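Putative NADH-depentdent flavin oxidoreductase (Cupriavidus metallidurans, PDB 5OCS) is an FMN-dependent ene-reductase of the Old Yellow Enzyme family, probably using NADPH to reduce its flavin and then activated carbon-carbon double bonds. Local coordinates at residues Arg18-Pro23 against Ala50-Ile55; Met298-Ile303 against Ile320-Arg325. One frame throughout, in Å; residues are numbered along the deposited sequence.

Interaction 1: residues Arg18-Pro23 against Ala50-Ile55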
loop_
_atom_site.group_PDB
_atom_site.type_symbol
_atom_site.label_atom_id
_atom_site.label_comp_id
_atom_site.label_asym_id
_atom_site.label_seq_id
_atom_site.Cartn_x
_atom_site.Cartn_y
_atom_site.Cartn_z
ATOM N N ARG D 18 -9.532 2.160 -18.107
ATOM C CA ARG D 18 -10.316 3.366 -17.951
ATOM C C ARG D 18 -10.458 3.795 -16.504
ATOM O O ARG D 18 -11.237 4.701 -16.220
ATOM C CB ARG D 18 -11.676 3.171 -18.590
ATOM C CG ARG D 18 -11.543 2.988 -20.108
ATOM C CD ARG D 18 -12.919 2.629 -20.637
ATOM N NE ARG D 18 -12.784 2.316 -22.062
ATOM C CZ ARG D 18 -12.792 3.200 -23.055
ATOM N NH1 ARG D 18 -13.063 4.468 -22.842
ATOM N NH2 ARG D 18 -12.566 2.771 -24.298
ATOM N N ILE D 19 -9.658 3.186 -15.599
ATOM C CA ILE D 19 -9.724 3.478 -14.167
ATOM C C ILE D 19 -8.740 4.557 -13.802
ATOM O O ILE D 19 -7.558 4.410 -14.068
ATOM C CB ILE D 19 -9.465 2.224 -13.296
ATOM C CG1 ILE D 19 -10.459 1.106 -13.617
ATOM C CG2 ILE D 19 -9.596 2.558 -11.818
ATOM C CD1 ILE D 19 -9.963 -0.242 -13.178
ATOM N N ALA D 20 -9.234 5.654 -13.217
ATOM C CA ALA D 20 -8.371 6.719 -12.705
ATOM C C ALA D 20 -8.500 6.774 -11.201
ATOM O O ALA D 20 -9.620 6.633 -10.663
ATOM C CB ALA D 20 -8.750 8.063 -13.316
ATOM N N ILE D 21 -7.374 7.007 -10.506
ATOM C CA ILE D 21 -7.385 7.195 -9.080
ATOM C C ILE D 21 -7.581 8.675 -8.852
ATOM O O ILE D 21 -6.761 9.474 -9.303
ATOM C CB ILE D 21 -6.106 6.695 -8.384
ATOM C CG1 ILE D 21 -5.973 5.209 -8.577
ATOM C CG2 ILE D 21 -6.143 7.007 -6.881
ATOM C CD1 ILE D 21 -4.615 4.693 -8.239
ATOM N N ALA D 22 -8.653 9.026 -8.128
ATOM C CA ALA D 22 -9.067 10.417 -7.987
ATOM C C ALA D 22 -8.083 11.152 -7.095
ATOM O O ALA D 22 -7.495 10.531 -6.226
ATOM C CB ALA D 22 -10.478 10.509 -7.367
ATOM N N PRO D 23 -7.895 12.467 -7.329
ATOM C CA PRO D 23 -7.013 13.236 -6.453
ATOM C C PRO D 23 -7.703 13.338 -5.110
ATOM O O PRO D 23 -8.924 13.725 -5.048
ATOM C CB PRO D 23 -6.920 14.601 -7.140
ATOM C CG PRO D 23 -8.184 14.702 -7.947
ATOM C CD PRO D 23 -8.555 13.311 -8.345
ATOM N N ALA D 50 -4.476 0.470 -11.711
ATOM C CA ALA D 50 -5.287 1.478 -12.409
ATOM C C ALA D 50 -4.463 2.036 -13.573
ATOM O O ALA D 50 -3.215 2.002 -13.580
ATOM C CB ALA D 50 -5.640 2.615 -11.440
ATOM N N GLY D 51 -5.157 2.635 -14.530
ATOM C CA GLY D 51 -4.503 3.273 -15.635
ATOM C C GLY D 51 -3.858 4.611 -15.361
ATOM O O GLY D 51 -2.800 4.939 -15.932
ATOM N N LEU D 52 -4.470 5.365 -14.450
ATOM C CA LEU D 52 -4.143 6.740 -14.243
ATOM C C LEU D 52 -4.186 7.060 -12.738
ATOM O O LEU D 52 -5.138 6.738 -12.022
ATOM C CB LEU D 52 -5.162 7.589 -15.001
ATOM C CG LEU D 52 -4.932 9.085 -14.869
ATOM C CD1 LEU D 52 -3.574 9.564 -15.417
ATOM C CD2 LEU D 52 -6.090 9.860 -15.484
ATOM N N LEU D 53 -3.132 7.704 -12.273
ATOM C CA LEU D 53 -3.114 8.250 -10.923
ATOM C C LEU D 53 -3.128 9.770 -11.043
ATOM O O LEU D 53 -2.346 10.365 -11.823
ATOM C CB LEU D 53 -1.838 7.795 -10.216
ATOM C CG LEU D 53 -1.486 8.504 -8.903
ATOM C CD1 LEU D 53 -2.525 8.330 -7.824
ATOM C CD2 LEU D 53 -0.140 7.997 -8.426
ATOM N N ILE D 54 -3.988 10.432 -10.272
ATOM C CA ILE D 54 -4.006 11.873 -10.206
ATOM C C ILE D 54 -3.660 12.238 -8.785
ATOM O O ILE D 54 -4.455 11.933 -7.886
ATOM C CB ILE D 54 -5.396 12.470 -10.535
ATOM C CG1 ILE D 54 -5.931 11.890 -11.845
ATOM C CG2 ILE D 54 -5.288 13.991 -10.635
ATOM C CD1 ILE D 54 -7.336 12.342 -12.233
ATOM N N ILE D 55 -2.491 12.871 -8.607
ATOM C CA ILE D 55 -2.028 13.304 -7.315
ATOM C C ILE D 55 -2.990 14.375 -6.771
ATOM O O ILE D 55 -3.539 15.167 -7.556
ATOM C CB ILE D 55 -0.559 13.805 -7.379
ATOM C CG1 ILE D 55 0.409 12.627 -7.609
ATOM C CG2 ILE D 55 -0.126 14.520 -6.096
ATOM C CD1 ILE D 55 1.765 13.027 -8.144
HETATM O O HOH W 1 -4.819 10.612 -5.452
#
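With CG1 of I21 set beside its own backbone N (chi1 -63°) and CG2 anti to that nitrogen, the two branches of this side chain part and meet different residues of 50-55. CG1 lies 3.9 Å from CB of A50, while CG2 comes against CD1 of L53, the two side chains crossing at a slant. L53 extends its CG anti to its backbone N (chi1 167°), which carries CD1 back over I21, and both residues rest on M45 of helix 36-46. On the other face of the sheet CB of A20 touches CD2 of L52, 3.9 Å away, and L52 also meets T98 of strand 96-102. These are the first two strands of the (beta/alpha)8 barrel, joined as a beta-alpha-beta unit through helix 36-46: I21 and L53 point out to the helices, A20 and L52 into the barrel. The parallel ladder between them runs from O of I19, which receives N of L52 and, weakly, N of G51, to a short, nearly straight bond of 2.7 Å from N of I21 to O of L52. O of I21 then takes N of I54 in its carbonyl plane at 3.1 Å. Past I21 no direct N-H...O bond joins the segments; a water donates to O of A22 and O of I54, 2.8 Å from each, and so links two acceptor oxygens that lie 3.7 Å apart. P23, an FMN-binding residue whose ring also touches Q100, lies alongside I54, its CB 3.9 Å from CG2 of I54. The proline has no amide hydrogen; its CA makes a CA-H...O contact of 3.2 Å with O of I54.

Interaction 2: residues Met298-Ile303 against Ile320-Arg325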
loop_
_atom_site.group_PDB
_atom_site.type_symbol
_atom_site.label_atom_id
_atom_site.label_comp_id
_atom_site.label_asym_id
_atom_site.label_seq_id
_atom_site.Cartn_x
_atom_site.Cartn_y
_atom_site.Cartn_z
ATOM N N MET D 298 -13.933 12.271 -18.244
ATOM C CA MET D 298 -13.721 11.509 -17.028
ATOM C C MET D 298 -14.851 11.835 -16.069
ATOM O O MET D 298 -15.164 12.975 -15.919
ATOM C CB MET D 298 -12.408 11.886 -16.328
ATOM C CG MET D 298 -11.186 12.006 -17.187
ATOM S SD MET D 298 -9.730 12.242 -16.069
ATOM C CE MET D 298 -8.448 12.563 -17.277
ATOM N N ALA D 299 -15.459 10.847 -15.450
ATOM C CA ALA D 299 -16.532 11.065 -14.527
ATOM C C ALA D 299 -16.138 10.574 -13.147
ATOM O O ALA D 299 -15.635 9.454 -12.997
ATOM C CB ALA D 299 -17.757 10.319 -14.975
ATOM N N VAL D 300 -16.390 11.417 -12.147
ATOM C CA VAL D 300 -16.323 10.974 -10.748
ATOM C C VAL D 300 -17.371 9.916 -10.568
ATOM O O VAL D 300 -18.575 10.149 -10.881
ATOM C CB VAL D 300 -16.612 12.107 -9.781
ATOM C CG1 VAL D 300 -16.712 11.563 -8.353
ATOM C CG2 VAL D 300 -15.511 13.148 -9.854
ATOM N N GLY D 301 -16.924 8.741 -10.146
ATOM C CA GLY D 301 -17.772 7.606 -9.894
ATOM C C GLY D 301 -17.850 7.315 -8.404
ATOM O O GLY D 301 -16.892 6.734 -7.826
ATOM N N LEU D 302 -18.975 7.667 -7.773
ATOM C CA LEU D 302 -19.159 7.379 -6.341
ATOM C C LEU D 302 -19.691 5.973 -6.222
ATOM O O LEU D 302 -20.833 5.762 -5.855
ATOM C CB LEU D 302 -20.100 8.413 -5.689
ATOM C CG LEU D 302 -19.632 9.859 -5.797
ATOM C CD1 LEU D 302 -20.700 10.736 -5.129
ATOM C CD2 LEU D 302 -18.264 10.135 -5.197
ATOM N N ILE D 303 -18.837 5.009 -6.572
ATOM C CA ILE D 303 -19.180 3.618 -6.701
ATOM C C ILE D 303 -18.191 2.752 -5.964
ATOM O O ILE D 303 -17.092 3.201 -5.638
ATOM C CB ILE D 303 -19.265 3.207 -8.192
ATOM C CG1 ILE D 303 -17.911 3.389 -8.902
ATOM C CG2 ILE D 303 -20.327 4.037 -8.899
ATOM C CD1 ILE D 303 -16.974 2.205 -8.763
ATOM N N ILE D 320 -13.572 7.651 -18.941
ATOM C CA ILE D 320 -12.691 7.306 -17.829
ATOM C C ILE D 320 -13.517 7.499 -16.569
ATOM O O ILE D 320 -14.343 8.438 -16.495
ATOM C CB ILE D 320 -11.467 8.228 -17.822
ATOM C CG1 ILE D 320 -10.582 7.943 -19.049
ATOM C CG2 ILE D 320 -10.687 8.059 -16.519
ATOM C CD1 ILE D 320 -9.521 8.981 -19.261
ATOM N N ILE D 321 -13.351 6.605 -15.592
ATOM C CA ILE D 321 -14.059 6.731 -14.342
ATOM C C ILE D 321 -13.019 6.985 -13.289
ATOM O O ILE D 321 -12.070 6.187 -13.153
ATOM C CB ILE D 321 -14.966 5.534 -13.970
ATOM C CG1 ILE D 321 -15.607 5.719 -12.560
ATOM C CG2 ILE D 321 -14.241 4.184 -14.062
ATOM C CD1 ILE D 321 -16.670 4.698 -12.243
ATOM N N SER D 322 -13.196 8.055 -12.525
ATOM C CA SER D 322 -12.340 8.278 -11.364
ATOM C C SER D 322 -12.953 7.714 -10.091
ATOM O O SER D 322 -14.147 7.857 -9.845
ATOM C CB SER D 322 -11.949 9.760 -11.213
ATOM O OG SER D 322 -13.024 10.601 -10.799
ATOM N N ILE D 323 -12.116 7.064 -9.283
ATOM C CA ILE D 323 -12.570 6.384 -8.081
ATOM C C ILE D 323 -11.780 6.878 -6.893
ATOM O O ILE D 323 -10.563 6.987 -6.970
ATOM C CB ILE D 323 -12.458 4.871 -8.220
ATOM C CG1 ILE D 323 -13.370 4.359 -9.336
ATOM C CG2 ILE D 323 -12.928 4.185 -6.948
ATOM C CD1 ILE D 323 -13.096 2.939 -9.735
ATOM N N ALA D 324 -12.483 7.254 -5.841
ATOM C CA ALA D 324 -11.838 7.864 -4.686
ATOM C C ALA D 324 -11.919 6.901 -3.480
ATOM O O ALA D 324 -10.975 6.145 -3.267
ATOM C CB ALA D 324 -12.415 9.242 -4.439
ATOM N N ARG D 325 -12.987 6.978 -2.672
ATOM C CA ARG D 325 -13.061 6.282 -1.424
ATOM C C ARG D 325 -12.855 4.784 -1.550
ATOM O O ARG D 325 -12.181 4.226 -0.707
ATOM C CB ARG D 325 -14.376 6.591 -0.696
ATOM C CG ARG D 325 -14.345 7.992 -0.129
ATOM C CD ARG D 325 -15.515 8.236 0.804
ATOM N NE ARG D 325 -15.444 9.575 1.387
ATOM C CZ ARG D 325 -16.270 10.041 2.320
ATOM N NH1 ARG D 325 -17.263 9.290 2.790
ATOM N NH2 ARG D 325 -16.090 11.274 2.794
HETATM O O HOH W 2 -15.213 7.686 -5.994
#
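Strands 297-300 and 320-323, the seventh and eighth of the (beta/alpha)8 barrel, run parallel here and are connected through helix 306-314 as a beta-alpha-beta unit. Three evenly spaced backbone bonds, all 2.9 Å long, tie them: N of A299 to O of I320, N of S322 to O of A299, and N of G301 to O of S322. The last lies in the carbonyl plane, whereas the donor N of S322 is tilted 35° from the plane of the A299 carbonyl. M298 and I320 pair side by side inside the barrel, CG of M298 being 3.8 Å from CB of I320, with I10 of strand 8-10 against both. S322, on the same face, holds OG between its backbone N and carbonyl carbon (chi1 71°), which brings the hydroxyl to 3.3 Å from CA of V300 and near CG2 of that valine; its polar partner is NE2 of H263 on strand 262-265. Toward the helix side, I321 extends CG1 anti to its backbone N (chi1 176°), and its CD1 meets CG1 of I303 tip to tip, at 3.8 Å. CD1 of I321 also lies 3.9 Å from CA of G301, a residue without side chain. CD1 of I303 reaches CD1 of I323, the two chains crossing at about a right angle, and A309 of helix 306-314 covers both I303 and I321. Beyond the ladder a water donates a hydrogen bond to O of G301 and accepts one from N of A324, 2.8 Å away. The backbone bonds, H263 and the water thus take up the polar groups named here, while hydrocarbon packs on both faces, M298 with I320 inside and I303, I321 and I323 by the helix.

How the interactions relate
Interactions 1 and 2 flank the seam where the barrel closes, strand 19-21 beside strand 320-323, the contact centres about 9 Å apart. Across the seam N of A20 lies 2.9 Å from O of I321, and O of A20 is equally far from N of I323, both probable hydrogen bonds. CB of A22 packs on CB of A324 at 3.7 Å. Just past the C-terminal ends of strands 19-21, 297-300 and 320-323 come the FMN-binding residues P23, L302, A324 and R325, though this chain's own site holds no flavin in the model. R231, also FMN-binding, lies near both contacts, its side chain about 3 Å from that of P23 and about 4 Å from that of V300.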